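Local structure of malonyl CoA-acyl carrier protein transacylase (Burkholderia pseudomallei, 3G87) at residues Gly127-Ile132 and Val164-Ala169; Ala194-Phe199 and Ala242-Ser247; Met10-Gly15 and Asp278-Leu283. The protein probably transfers the malonyl group from coenzyme A to the holo acyl carrier protein, giving malonyl-ACP and free CoA. All blocks are in the same frame, centred on the assembly; numbering follows the deposited sequence.

Interaction 1 (Gly127-Ile132 and Val164-Ala169); sequences GAMAAI and VISGPA
Residues 127-132 and 164-168 form an antiparallel strand pair in the middle of a four-stranded sheet, with Ala128 opposite Gly167 and Ala130 opposite Ile165 as hydrogen-bonded pairs. Two backbone bonds join each pair; the straightest runs from Ile165 N to Ala130 O, 3.0 Å long and 169° at the hydrogen. Ala128, Ala130 and Ile165 share the face on which Ile172 of helix 169-175 packs, and the two alanines are small enough to let the helix lie close. Ile165 CD1 meets Ile132 CD1 at 3.7 Å, the two side chains crossing at a slant. Strand order 2-3-1-4, with helices 137-146 and 169-175 connecting its strands, gives the ferredoxin-like topology known for the small subdomain of malonyl transacylases. Met129, Ser166 and Val164 line the other face. There Met129 CG presses on Ser166 CB at 3.5 Å, a tight carbon pair, and the bend at chi3 (76°) swings Met129 CE over to Val164 CG1, 3.9 Å away. Ser166 OG sits between the backbone N and the carbonyl carbon (chi1 64°) and bonds to Phe195 O, so this buried hydroxyl is satisfied. Gly167 has no side chain to press on the ring of Pro168, at the N-cap position of helix 169-175.

Interaction 2 (Ala194-Phe199 and Ala242-Ser247); sequences AFHSKF and AQQIAS
His196 ND1 is gripped by two backbone carbonyls of the 242-247 segment, Gln244 O at 2.9 Å and Ser247 O at 3.0 Å. Both bonds are weak, with angles at the hydrogen of 125° and 134°, as expected when one N-H is shared between two acceptors. Gln244 O lies in the ring plane at its edge, and Ser247 O approaches near that plane. With CG anti to the carbonyl carbon (chi1 -70°), the ring is carried across to these oxygens. A water sits over the centre of one ring face; it donates to Ile245 O and weakly accepts from His196 N, tying the two backbones together. Beside it, His196 CA makes a C-H...O contact with Ile245 O at 3.3 Å. Ala246 CB, though directed away from the loop overall, still touches Ser197 O at 3.5 Å. Ser197 OG accepts from Phe199 N (3.2 Å), which makes an ST turn, and donates to Ala194 O (2.8 Å), bracing the loop that carries the histidine. The Gln244 amide binds Ser92 O through NE2. ND1 serves as the donor to both carbonyls, and the ring is held with NE2 bonded to Ser92 OG in the putative nucleophile elbow. This is consistent with the Ser-His pair of malonyl transacylases, in which a main-chain carbonyl takes the place of the acid of a classical catalytic triad.

Interaction 3 (Met10-Gly15 and Asp278-Leu283); sequences MFPGQG and DVLTRL
Met10 holds CG between its backbone N and carbonyl carbon (chi1 70°) and runs extended from there, which lays its methyl group against the first turn of helix 279-289. Leu280, with CG beside its backbone N (chi1 -53°), reaches the opposite way, and the two side chains slide past each other. Met10 CE ends 3.6 Å from Leu280 CB and 3.5 Å from Leu280 C, while Met10 SD passes Leu280 CB at 3.9 Å. In return Leu280 CD1 pushes up to the strand end, 3.3 Å from Phe11 O and 4.3 Å from Pro12 CB. A long flexible thioether and a branched leucine suit this buried seam between a strand of the parallel sheet and a helix. The strand leads into the Gly-Gln-Gly loop of the family, whose glutamine, probably Gln14 here, is thought to lend its backbone N-H to the oxyanion hole. The side chain of Asp278, at the N-cap position, makes no capping bond; its OD1 instead forms a salt bridge with Arg282 NH1 at 3.1 Å. With methyl and methylene groups meeting the strand end, the fit rests on shape, while Glu273 on the neighbouring strand supplies the polar tie, accepting from Leu280 N and bonding Thr281 OG1.

In the fold
All three contacts are buried, interaction 3 nearest the centre of the chain and interaction 1 farthest out (contact centres about 8 and 16 Å from it). Interaction 1 is backbone pairing inside the small antiparallel sheet; interaction 3 is apolar packing of a helix on the parallel sheet of the large subdomain. Interaction 2 lies where the two subdomains meet, and it is the one in which a side chain, His196, makes the polar bonds across the contact. It touches both neighbours: the loop 194-199 leans on Met129 and Ser166 of interaction 1, and Phe195 CE2 packs 3.5 Å from Gln14 OE1 of interaction 3. Interactions 1 and 3 do not touch. Residues 10-15 and 278-283 join distant parts of the chain.

Interaction 1 (Gly127-Ile132 and Val164-Ala169)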
ATOM      1  N   GLY A 127       0.042 -13.450  13.573  1.00 25.82           N
ATOM      2  CA  GLY A 127      -0.484 -13.551  12.213  1.00 22.84           C
ATOM      3  C   GLY A 127       0.617 -13.662  11.179  1.00 22.68           C
ATOM      4  O   GLY A 127       1.827 -13.565  11.507  1.00 23.75           O
ATOM      5  N   ALA A 128       0.205 -13.860   9.930  1.00 20.92           N
ATOM      6  CA  ALA A 128       1.087 -13.974   8.814  1.00 19.12           C
ATOM      7  C   ALA A 128       0.339 -13.682   7.488  1.00 19.75           C
ATOM      8  O   ALA A 128      -0.917 -13.567   7.460  1.00 18.86           O
ATOM      9  CB  ALA A 128       1.645 -15.341   8.788  1.00 18.86           C
ATOM     10  N   MET A 129       1.115 -13.620   6.393  1.00 19.05           N
ATOM     11  CA  MET A 129       0.600 -13.409   5.036  1.00 19.13           C
ATOM     12  C   MET A 129       1.460 -14.168   4.020  1.00 18.91           C
ATOM     13  O   MET A 129       2.632 -14.443   4.283  1.00 19.99           O
ATOM     14  CB  MET A 129       0.625 -11.916   4.681  1.00 19.43           C
ATOM     15  CG  MET A 129      -0.031 -10.968   5.720  1.00 19.06           C
ATOM     16  SD  MET A 129       0.251  -9.232   5.299  1.00 20.05           S
ATOM     17  CE  MET A 129      -0.893  -8.949   3.941  1.00 18.35           C
ATOM     18  N   ALA A 130       0.889 -14.472   2.865  1.00 18.48           N
ATOM     19  CA  ALA A 130       1.556 -15.191   1.815  1.00 19.00           C
ATOM     20  C   ALA A 130       0.910 -14.801   0.529  1.00 19.99           C
ATOM     21  O   ALA A 130      -0.284 -14.604   0.458  1.00 21.23           O
ATOM     22  CB  ALA A 130       1.444 -16.660   2.024  1.00 19.16           C
ATOM     23  N   ALA A 131       1.711 -14.652  -0.503  1.00 21.33           N
ATOM     24  CA  ALA A 131       1.210 -14.236  -1.766  1.00 22.60           C
ATOM     25  C   ALA A 131       1.022 -15.503  -2.565  1.00 24.60           C
ATOM     26  O   ALA A 131       1.899 -16.414  -2.529  1.00 24.85           O
ATOM     27  CB  ALA A 131       2.216 -13.313  -2.453  1.00 22.85           C
ATOM     28  N   ILE A 132      -0.103 -15.574  -3.268  1.00 25.61           N
ATOM     29  CA  ILE A 132      -0.435 -16.753  -4.067  1.00 27.09           C
ATOM     30  C   ILE A 132      -0.439 -16.350  -5.519  1.00 29.07           C
ATOM     31  O   ILE A 132      -0.995 -15.314  -5.881  1.00 31.04           O
ATOM     32  CB  ILE A 132      -1.813 -17.341  -3.698  1.00 26.57           C
ATOM     33  CG1 ILE A 132      -2.018 -17.451  -2.172  1.00 24.74           C
ATOM     34  CG2 ILE A 132      -2.071 -18.665  -4.414  1.00 25.73           C
ATOM     35  CD1 ILE A 132      -0.930 -18.122  -1.428  1.00 24.46           C
ATOM     36  N   VAL A 164      -3.031 -12.030  -2.122  1.00 23.11           N
ATOM     37  CA  VAL A 164      -2.411 -12.242  -0.842  1.00 22.07           C
ATOM     38  C   VAL A 164      -3.411 -12.639   0.212  1.00 21.54           C
ATOM     39  O   VAL A 164      -4.437 -12.083   0.338  1.00 21.74           O
ATOM     40  CB  VAL A 164      -1.632 -10.996  -0.367  1.00 22.31           C
ATOM     41  CG1 VAL A 164      -0.766 -11.296   0.773  1.00 22.30           C
ATOM     42  CG2 VAL A 164      -0.891 -10.419  -1.427  1.00 20.04           C
ATOM     43  N   ILE A 165      -3.048 -13.626   0.981  1.00 21.23           N
ATOM     44  CA  ILE A 165      -3.837 -14.099   2.060  1.00 20.49           C
ATOM     45  C   ILE A 165      -3.220 -13.732   3.355  1.00 21.12           C
ATOM     46  O   ILE A 165      -2.063 -13.510   3.448  1.00 20.96           O
ATOM     47  CB  ILE A 165      -3.994 -15.634   2.049  1.00 21.31           C
ATOM     48  CG1 ILE A 165      -2.654 -16.300   1.935  1.00 20.51           C
ATOM     49  CG2 ILE A 165      -4.929 -16.097   0.971  1.00 18.69           C
ATOM     50  CD1 ILE A 165      -2.732 -17.722   1.834  1.00 23.35           C
ATOM     51  N   SER A 166      -4.053 -13.646   4.358  1.00 20.64           N
ATOM     52  CA  SER A 166      -3.614 -13.496   5.693  1.00 22.00           C
ATOM     53  C   SER A 166      -4.522 -14.178   6.648  1.00 21.71           C
ATOM     54  O   SER A 166      -5.651 -14.389   6.375  1.00 21.79           O
ATOM     55  CB  SER A 166      -3.305 -12.027   6.062  1.00 21.91           C
ATOM     56  OG  SER A 166      -4.399 -11.240   6.008  1.00 25.46           O
ATOM     57  N   GLY A 167      -3.946 -14.543   7.771  1.00 22.89           N
ATOM     58  CA  GLY A 167      -4.591 -15.231   8.853  1.00 22.98           C
ATOM     59  C   GLY A 167      -3.640 -15.594   9.944  1.00 24.45           C
ATOM     60  O   GLY A 167      -2.555 -15.113   9.967  1.00 24.32           O
ATOM     61  N   PRO A 168      -4.046 -16.460  10.856  1.00 24.29           N
ATOM     62  CA  PRO A 168      -3.112 -16.939  11.870  1.00 24.60           C
ATOM     63  C   PRO A 168      -1.916 -17.637  11.270  1.00 25.07           C
ATOM     64  O   PRO A 168      -2.045 -18.320  10.295  1.00 25.62           O
ATOM     65  CB  PRO A 168      -3.941 -17.896  12.693  1.00 24.54           C
ATOM     66  CG  PRO A 168      -5.262 -17.613  12.371  1.00 25.33           C
ATOM     67  CD  PRO A 168      -5.335 -17.110  11.001  1.00 24.34           C
ATOM     68  N   ALA A 169      -0.771 -17.419  11.855  1.00 24.41           N
ATOM     69  CA  ALA A 169       0.501 -17.934  11.378  1.00 24.73           C
ATOM     70  C   ALA A 169       0.490 -19.411  10.992  1.00 25.05           C
ATOM     71  O   ALA A 169       1.006 -19.799   9.938  1.00 25.74           O
ATOM     72  CB  ALA A 169       1.600 -17.649  12.442  1.00 24.06           C
TER

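Interaction 2 (Ala194-Phe199 and Ala242-Ser247)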
ATOM      1  N   ALA A 194      -1.428 -10.510  10.459  1.00 28.74           N
ATOM      2  CA  ALA A 194      -2.356 -10.885   9.421  1.00 26.61           C
ATOM      3  C   ALA A 194      -2.951  -9.548   9.017  1.00 25.44           C
ATOM      4  O   ALA A 194      -4.007  -9.171   9.540  1.00 25.23           O
ATOM      5  CB  ALA A 194      -3.411 -11.759  10.037  1.00 26.21           C
ATOM      6  N   PHE A 195      -2.268  -8.833   8.119  1.00 23.45           N
ATOM      7  CA  PHE A 195      -2.652  -7.475   7.774  1.00 22.80           C
ATOM      8  C   PHE A 195      -3.827  -7.533   6.840  1.00 22.67           C
ATOM      9  O   PHE A 195      -3.961  -8.483   6.066  1.00 20.12           O
ATOM     10  CB  PHE A 195      -1.496  -6.696   7.127  1.00 22.36           C
ATOM     11  CG  PHE A 195      -0.313  -6.430   8.074  1.00 22.66           C
ATOM     12  CD1 PHE A 195      -0.491  -6.448   9.483  1.00 20.15           C
ATOM     13  CD2 PHE A 195       0.973  -6.143   7.559  1.00 20.59           C
ATOM     14  CE1 PHE A 195       0.587  -6.211  10.371  1.00 20.15           C
ATOM     15  CE2 PHE A 195       2.064  -5.919   8.452  1.00 20.36           C
ATOM     16  CZ  PHE A 195       1.861  -5.934   9.844  1.00 20.15           C
ATOM     17  N   HIS A 196      -4.666  -6.538   6.942  1.00 22.77           N
ATOM     18  CA  HIS A 196      -5.813  -6.366   6.076  1.00 22.48           C
ATOM     19  C   HIS A 196      -6.785  -7.511   6.219  1.00 23.60           C
ATOM     20  O   HIS A 196      -7.240  -8.044   5.246  1.00 22.78           O
ATOM     21  CB  HIS A 196      -5.376  -6.117   4.616  1.00 22.41           C
ATOM     22  CG  HIS A 196      -4.734  -4.781   4.408  1.00 21.67           C
ATOM     23  ND1 HIS A 196      -5.426  -3.606   4.465  1.00 20.75           N
ATOM     24  CD2 HIS A 196      -3.452  -4.437   4.205  1.00 20.27           C
ATOM     25  CE1 HIS A 196      -4.613  -2.595   4.293  1.00 20.90           C
ATOM     26  NE2 HIS A 196      -3.407  -3.076   4.145  1.00 23.15           N
ATOM     27  N   SER A 197      -7.028  -7.887   7.472  1.00 23.24           N
ATOM     28  CA  SER A 197      -7.975  -8.934   7.877  1.00 23.88           C
ATOM     29  C   SER A 197      -8.610  -8.484   9.198  1.00 23.83           C
ATOM     30  O   SER A 197      -8.278  -7.419   9.726  1.00 22.48           O
ATOM     31  CB  SER A 197      -7.275 -10.285   8.103  1.00 23.24           C
ATOM     32  OG  SER A 197      -6.605 -10.319   9.382  1.00 24.13           O
ATOM     33  N   LYS A 198      -9.502  -9.315   9.721  1.00 24.88           N
ATOM     34  CA  LYS A 198     -10.203  -9.050  10.993  1.00 26.34           C
ATOM     35  C   LYS A 198      -9.291  -8.962  12.219  1.00 25.88           C
ATOM     36  O   LYS A 198      -9.720  -8.465  13.240  1.00 26.74           O
ATOM     37  CB  LYS A 198     -11.239 -10.144  11.270  1.00 27.13           C
ATOM     38  CG  LYS A 198     -10.643 -11.576  11.409  1.00 28.69           C
ATOM     39  CD  LYS A 198     -11.752 -12.605  11.760  1.00 34.43           C
ATOM     40  CE  LYS A 198     -11.266 -14.025  11.413  1.00 37.58           C
ATOM     41  NZ  LYS A 198     -12.279 -15.097  11.737  1.00 40.46           N
ATOM     42  N   PHE A 199      -8.073  -9.488  12.132  1.00 25.60           N
ATOM     43  CA  PHE A 199      -7.134  -9.387  13.247  1.00 26.64           C
ATOM     44  C   PHE A 199      -6.653  -7.952  13.485  1.00 27.09           C
ATOM     45  O   PHE A 199      -6.225  -7.617  14.584  1.00 28.29           O
ATOM     46  CB  PHE A 199      -6.013 -10.459  13.170  1.00 25.99           C
ATOM     47  CG  PHE A 199      -6.567 -11.881  13.180  1.00 27.87           C
ATOM     48  CD1 PHE A 199      -6.972 -12.480  14.379  1.00 28.65           C
ATOM     49  CD2 PHE A 199      -6.800 -12.575  11.984  1.00 28.46           C
ATOM     50  CE1 PHE A 199      -7.542 -13.769  14.409  1.00 26.61           C
ATOM     51  CE2 PHE A 199      -7.354 -13.858  12.004  1.00 28.70           C
ATOM     52  CZ  PHE A 199      -7.716 -14.457  13.230  1.00 28.65           C
ATOM     53  N   ALA A 242      -9.354   4.782   7.729  1.00 36.63           N
ATOM     54  CA  ALA A 242      -9.385   3.902   8.876  1.00 37.07           C
ATOM     55  C   ALA A 242      -9.879   2.533   8.486  1.00 37.21           C
ATOM     56  O   ALA A 242      -9.312   1.552   8.816  1.00 38.65           O
ATOM     57  CB  ALA A 242     -10.214   4.443   9.876  1.00 37.06           C
ATOM     58  N   GLN A 243     -10.962   2.462   7.777  1.00 36.09           N
ATOM     59  CA  GLN A 243     -11.459   1.199   7.333  1.00 35.16           C
ATOM     60  C   GLN A 243     -10.438   0.392   6.529  1.00 32.74           C
ATOM     61  O   GLN A 243     -10.448  -0.795   6.549  1.00 32.34           O
ATOM     62  CB  GLN A 243     -12.752   1.444   6.587  1.00 35.68           C
ATOM     63  CG  GLN A 243     -13.845   0.498   6.940  1.00 41.51           C
ATOM     64  CD  GLN A 243     -14.287   0.513   8.374  1.00 47.37           C
ATOM     65  OE1 GLN A 243     -14.463   1.557   8.990  1.00 50.54           O
ATOM     66  NE2 GLN A 243     -14.527  -0.659   8.903  1.00 47.52           N
ATOM     67  N   GLN A 244      -9.538   1.086   5.870  1.00 30.80           N
ATOM     68  CA  GLN A 244      -8.486   0.495   5.054  1.00 29.45           C
ATOM     69  C   GLN A 244      -7.717  -0.648   5.734  1.00 28.43           C
ATOM     70  O   GLN A 244      -7.468  -1.644   5.151  1.00 27.31           O
ATOM     71  CB  GLN A 244      -7.542   1.618   4.597  1.00 29.10           C
ATOM     72  CG  GLN A 244      -6.734   1.373   3.393  1.00 29.87           C
ATOM     73  CD  GLN A 244      -5.264   1.548   3.639  1.00 30.12           C
ATOM     74  OE1 GLN A 244      -4.759   1.098   4.598  1.00 31.51           O
ATOM     75  NE2 GLN A 244      -4.603   2.205   2.775  1.00 30.57           N
ATOM     76  N   ILE A 245      -7.391  -0.461   7.003  1.00 26.18           N
ATOM     77  CA  ILE A 245      -6.573  -1.346   7.793  1.00 24.06           C
ATOM     78  C   ILE A 245      -7.082  -2.765   7.992  1.00 23.61           C
ATOM     79  O   ILE A 245      -6.327  -3.673   7.970  1.00 21.97           O
ATOM     80  CB  ILE A 245      -6.257  -0.682   9.169  1.00 23.83           C
ATOM     81  CG1 ILE A 245      -5.124   0.292   9.060  1.00 23.28           C
ATOM     82  CG2 ILE A 245      -5.958  -1.671  10.210  1.00 21.51           C
ATOM     83  CD1 ILE A 245      -5.175   1.334  10.038  1.00 26.49           C
ATOM     84  N   ALA A 246      -8.369  -2.931   8.205  1.00 23.58           N
ATOM     85  CA  ALA A 246      -8.916  -4.244   8.397  1.00 23.84           C
ATOM     86  C   ALA A 246      -9.634  -4.848   7.181  1.00 24.23           C
ATOM     87  O   ALA A 246     -10.202  -5.892   7.269  1.00 23.88           O
ATOM     88  CB  ALA A 246      -9.790  -4.273   9.606  1.00 23.82           C
ATOM     89  N   SER A 247      -9.554  -4.166   6.054  1.00 23.82           N
ATOM     90  CA  SER A 247     -10.254  -4.521   4.851  1.00 22.91           C
ATOM     91  C   SER A 247      -9.287  -4.995   3.793  1.00 22.00           C
ATOM     92  O   SER A 247      -8.189  -4.612   3.811  1.00 22.61           O
ATOM     93  CB  SER A 247     -10.996  -3.310   4.346  1.00 23.61           C
ATOM     94  OG  SER A 247     -12.192  -3.156   5.009  1.00 26.87           O
TER
HETATM   95  O   HOH W   1      -3.398  -3.583   7.750  1.00 24.64           O

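Interaction 3 (Met10-Gly15 and Asp278-Leu283)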
ATOM      1  N   MET A  10       1.047   6.660  -8.755  1.00 15.26           N
ATOM      2  CA  MET A  10       0.890   5.516  -7.904  1.00 14.96           C
ATOM      3  C   MET A  10       2.078   5.247  -6.992  1.00 14.80           C
ATOM      4  O   MET A  10       3.176   5.400  -7.376  1.00 15.17           O
ATOM      5  CB  MET A  10       0.426   4.284  -8.698  1.00 15.02           C
ATOM      6  CG  MET A  10       1.373   3.625  -9.644  1.00 13.02           C
ATOM      7  SD  MET A  10       0.599   2.410 -10.619  1.00 16.41           S
ATOM      8  CE  MET A  10       1.958   1.728 -11.407  1.00  7.19           C
ATOM      9  N   PHE A  11       1.805   4.897  -5.759  1.00 14.54           N
ATOM     10  CA  PHE A  11       2.793   4.760  -4.698  1.00 14.18           C
ATOM     11  C   PHE A  11       2.820   3.376  -4.078  1.00 14.74           C
ATOM     12  O   PHE A  11       1.838   2.899  -3.684  1.00 15.57           O
ATOM     13  CB  PHE A  11       2.567   5.825  -3.643  1.00 14.66           C
ATOM     14  CG  PHE A  11       2.438   7.196  -4.200  1.00 16.74           C
ATOM     15  CD1 PHE A  11       3.529   8.006  -4.330  1.00 15.24           C
ATOM     16  CD2 PHE A  11       1.220   7.665  -4.620  1.00 16.84           C
ATOM     17  CE1 PHE A  11       3.408   9.216  -4.839  1.00 15.71           C
ATOM     18  CE2 PHE A  11       1.106   8.869  -5.155  1.00 18.02           C
ATOM     19  CZ  PHE A  11       2.194   9.662  -5.239  1.00 17.26           C
ATOM     20  N   PRO A  12       3.987   2.762  -4.039  1.00 14.68           N
ATOM     21  CA  PRO A  12       4.141   1.421  -3.525  1.00 14.17           C
ATOM     22  C   PRO A  12       4.023   1.305  -2.005  1.00 15.05           C
ATOM     23  O   PRO A  12       4.145   2.234  -1.304  1.00 15.49           O
ATOM     24  CB  PRO A  12       5.521   1.051  -4.020  1.00 14.04           C
ATOM     25  CG  PRO A  12       6.207   2.219  -4.154  1.00 11.86           C
ATOM     26  CD  PRO A  12       5.273   3.277  -4.489  1.00 14.11           C
ATOM     27  N   GLY A  13       3.725   0.112  -1.569  1.00 15.49           N
ATOM     28  CA  GLY A  13       3.675  -0.290  -0.194  1.00 15.42           C
ATOM     29  C   GLY A  13       4.667  -1.341   0.255  1.00 16.42           C
ATOM     30  O   GLY A  13       5.658  -1.583  -0.342  1.00 12.84           O
ATOM     31  N   GLN A  14       4.325  -1.974   1.354  1.00 17.61           N
ATOM     32  CA  GLN A  14       5.149  -2.973   2.018  1.00 20.14           C
ATOM     33  C   GLN A  14       5.607  -4.086   1.092  1.00 20.21           C
ATOM     34  O   GLN A  14       4.844  -4.637   0.356  1.00 19.28           O
ATOM     35  CB  GLN A  14       4.432  -3.579   3.222  1.00 20.97           C
ATOM     36  CG  GLN A  14       4.888  -4.947   3.480  1.00 26.30           C
ATOM     37  CD  GLN A  14       3.960  -5.803   4.233  1.00 37.36           C
ATOM     38  OE1 GLN A  14       3.713  -5.580   5.402  1.00 41.47           O
ATOM     39  NE2 GLN A  14       3.477  -6.858   3.594  1.00 37.77           N
ATOM     40  N   GLY A  15       6.886  -4.371   1.157  1.00 20.17           N
ATOM     41  CA  GLY A  15       7.524  -5.276   0.261  1.00 20.35           C
ATOM     42  C   GLY A  15       8.375  -4.659  -0.786  1.00 20.85           C
ATOM     43  O   GLY A  15       9.156  -5.324  -1.351  1.00 21.30           O
ATOM     44  N   ASP A 278       9.822  -1.274  -8.878  1.00 22.65           N
ATOM     45  CA  ASP A 278       8.784  -1.302  -9.920  1.00 23.61           C
ATOM     46  C   ASP A 278       7.639  -2.288  -9.587  1.00 22.25           C
ATOM     47  O   ASP A 278       6.999  -2.848 -10.486  1.00 20.87           O
ATOM     48  CB  ASP A 278       9.417  -1.636 -11.275  1.00 24.39           C
ATOM     49  CG  ASP A 278       9.979  -3.033 -11.295  1.00 29.40           C
ATOM     50  OD1 ASP A 278      10.232  -3.541 -10.174  1.00 33.55           O
ATOM     51  OD2 ASP A 278      10.134  -3.655 -12.394  1.00 35.43           O
ATOM     52  N   VAL A 279       7.375  -2.484  -8.287  1.00 21.70           N
ATOM     53  CA  VAL A 279       6.319  -3.414  -7.891  1.00 20.73           C
ATOM     54  C   VAL A 279       4.973  -3.096  -8.579  1.00 19.93           C
ATOM     55  O   VAL A 279       4.400  -3.972  -9.160  1.00 19.45           O
ATOM     56  CB  VAL A 279       6.245  -3.653  -6.325  1.00 21.07           C
ATOM     57  CG1 VAL A 279       5.068  -4.564  -5.895  1.00 19.03           C
ATOM     58  CG2 VAL A 279       7.548  -4.291  -5.862  1.00 22.52           C
ATOM     59  N   LEU A 280       4.506  -1.843  -8.565  1.00 19.29           N
ATOM     60  CA  LEU A 280       3.161  -1.552  -9.070  1.00 17.87           C
ATOM     61  C   LEU A 280       3.170  -1.490 -10.589  1.00 17.76           C
ATOM     62  O   LEU A 280       2.186  -1.823 -11.224  1.00 18.10           O
ATOM     63  CB  LEU A 280       2.615  -0.240  -8.494  1.00 16.32           C
ATOM     64  CG  LEU A 280       2.647  -0.139  -6.977  1.00 14.99           C
ATOM     65  CD1 LEU A 280       2.046   1.230  -6.482  1.00  5.65           C
ATOM     66  CD2 LEU A 280       1.923  -1.339  -6.364  1.00 12.40           C
ATOM     67  N   THR A 281       4.274  -1.027 -11.162  1.00 17.58           N
ATOM     68  CA  THR A 281       4.461  -1.002 -12.612  1.00 17.42           C
ATOM     69  C   THR A 281       4.142  -2.367 -13.186  1.00 17.98           C
ATOM     70  O   THR A 281       3.413  -2.459 -14.157  1.00 17.19           O
ATOM     71  CB  THR A 281       5.903  -0.572 -12.958  1.00 17.44           C
ATOM     72  OG1 THR A 281       6.072   0.786 -12.532  1.00 18.49           O
ATOM     73  CG2 THR A 281       6.191  -0.596 -14.448  1.00 17.49           C
ATOM     74  N   ARG A 282       4.691  -3.422 -12.569  1.00 19.72           N
ATOM     75  CA  ARG A 282       4.508  -4.795 -13.061  1.00 20.48           C
ATOM     76  C   ARG A 282       3.104  -5.277 -12.825  1.00 20.07           C
ATOM     77  O   ARG A 282       2.598  -6.068 -13.602  1.00 20.11           O
ATOM     78  CB  ARG A 282       5.480  -5.738 -12.375  1.00 21.22           C
ATOM     79  CG  ARG A 282       6.918  -5.605 -12.796  1.00 24.75           C
ATOM     80  CD  ARG A 282       7.781  -6.641 -12.000  1.00 34.96           C
ATOM     81  NE  ARG A 282       8.364  -6.032 -10.793  1.00 42.23           N
ATOM     82  CZ  ARG A 282       8.757  -6.701  -9.693  1.00 47.58           C
ATOM     83  NH1 ARG A 282       9.298  -6.030  -8.657  1.00 46.29           N
ATOM     84  NH2 ARG A 282       8.628  -8.040  -9.623  1.00 47.02           N
ATOM     85  N   LEU A 283       2.474  -4.825 -11.738  1.00 19.37           N
ATOM     86  CA  LEU A 283       1.059  -5.205 -11.469  1.00 18.93           C
ATOM     87  C   LEU A 283       0.144  -4.598 -12.497  1.00 19.30           C
ATOM     88  O   LEU A 283      -0.759  -5.275 -12.991  1.00 18.82           O
ATOM     89  CB  LEU A 283       0.551  -4.864 -10.051  1.00 17.80           C
ATOM     90  CG  LEU A 283       1.272  -5.399  -8.811  1.00 15.72           C
ATOM     91  CD1 LEU A 283       0.593  -4.931  -7.489  1.00  8.07           C
ATOM     92  CD2 LEU A 283       1.364  -6.912  -8.884  1.00 15.01           C
TER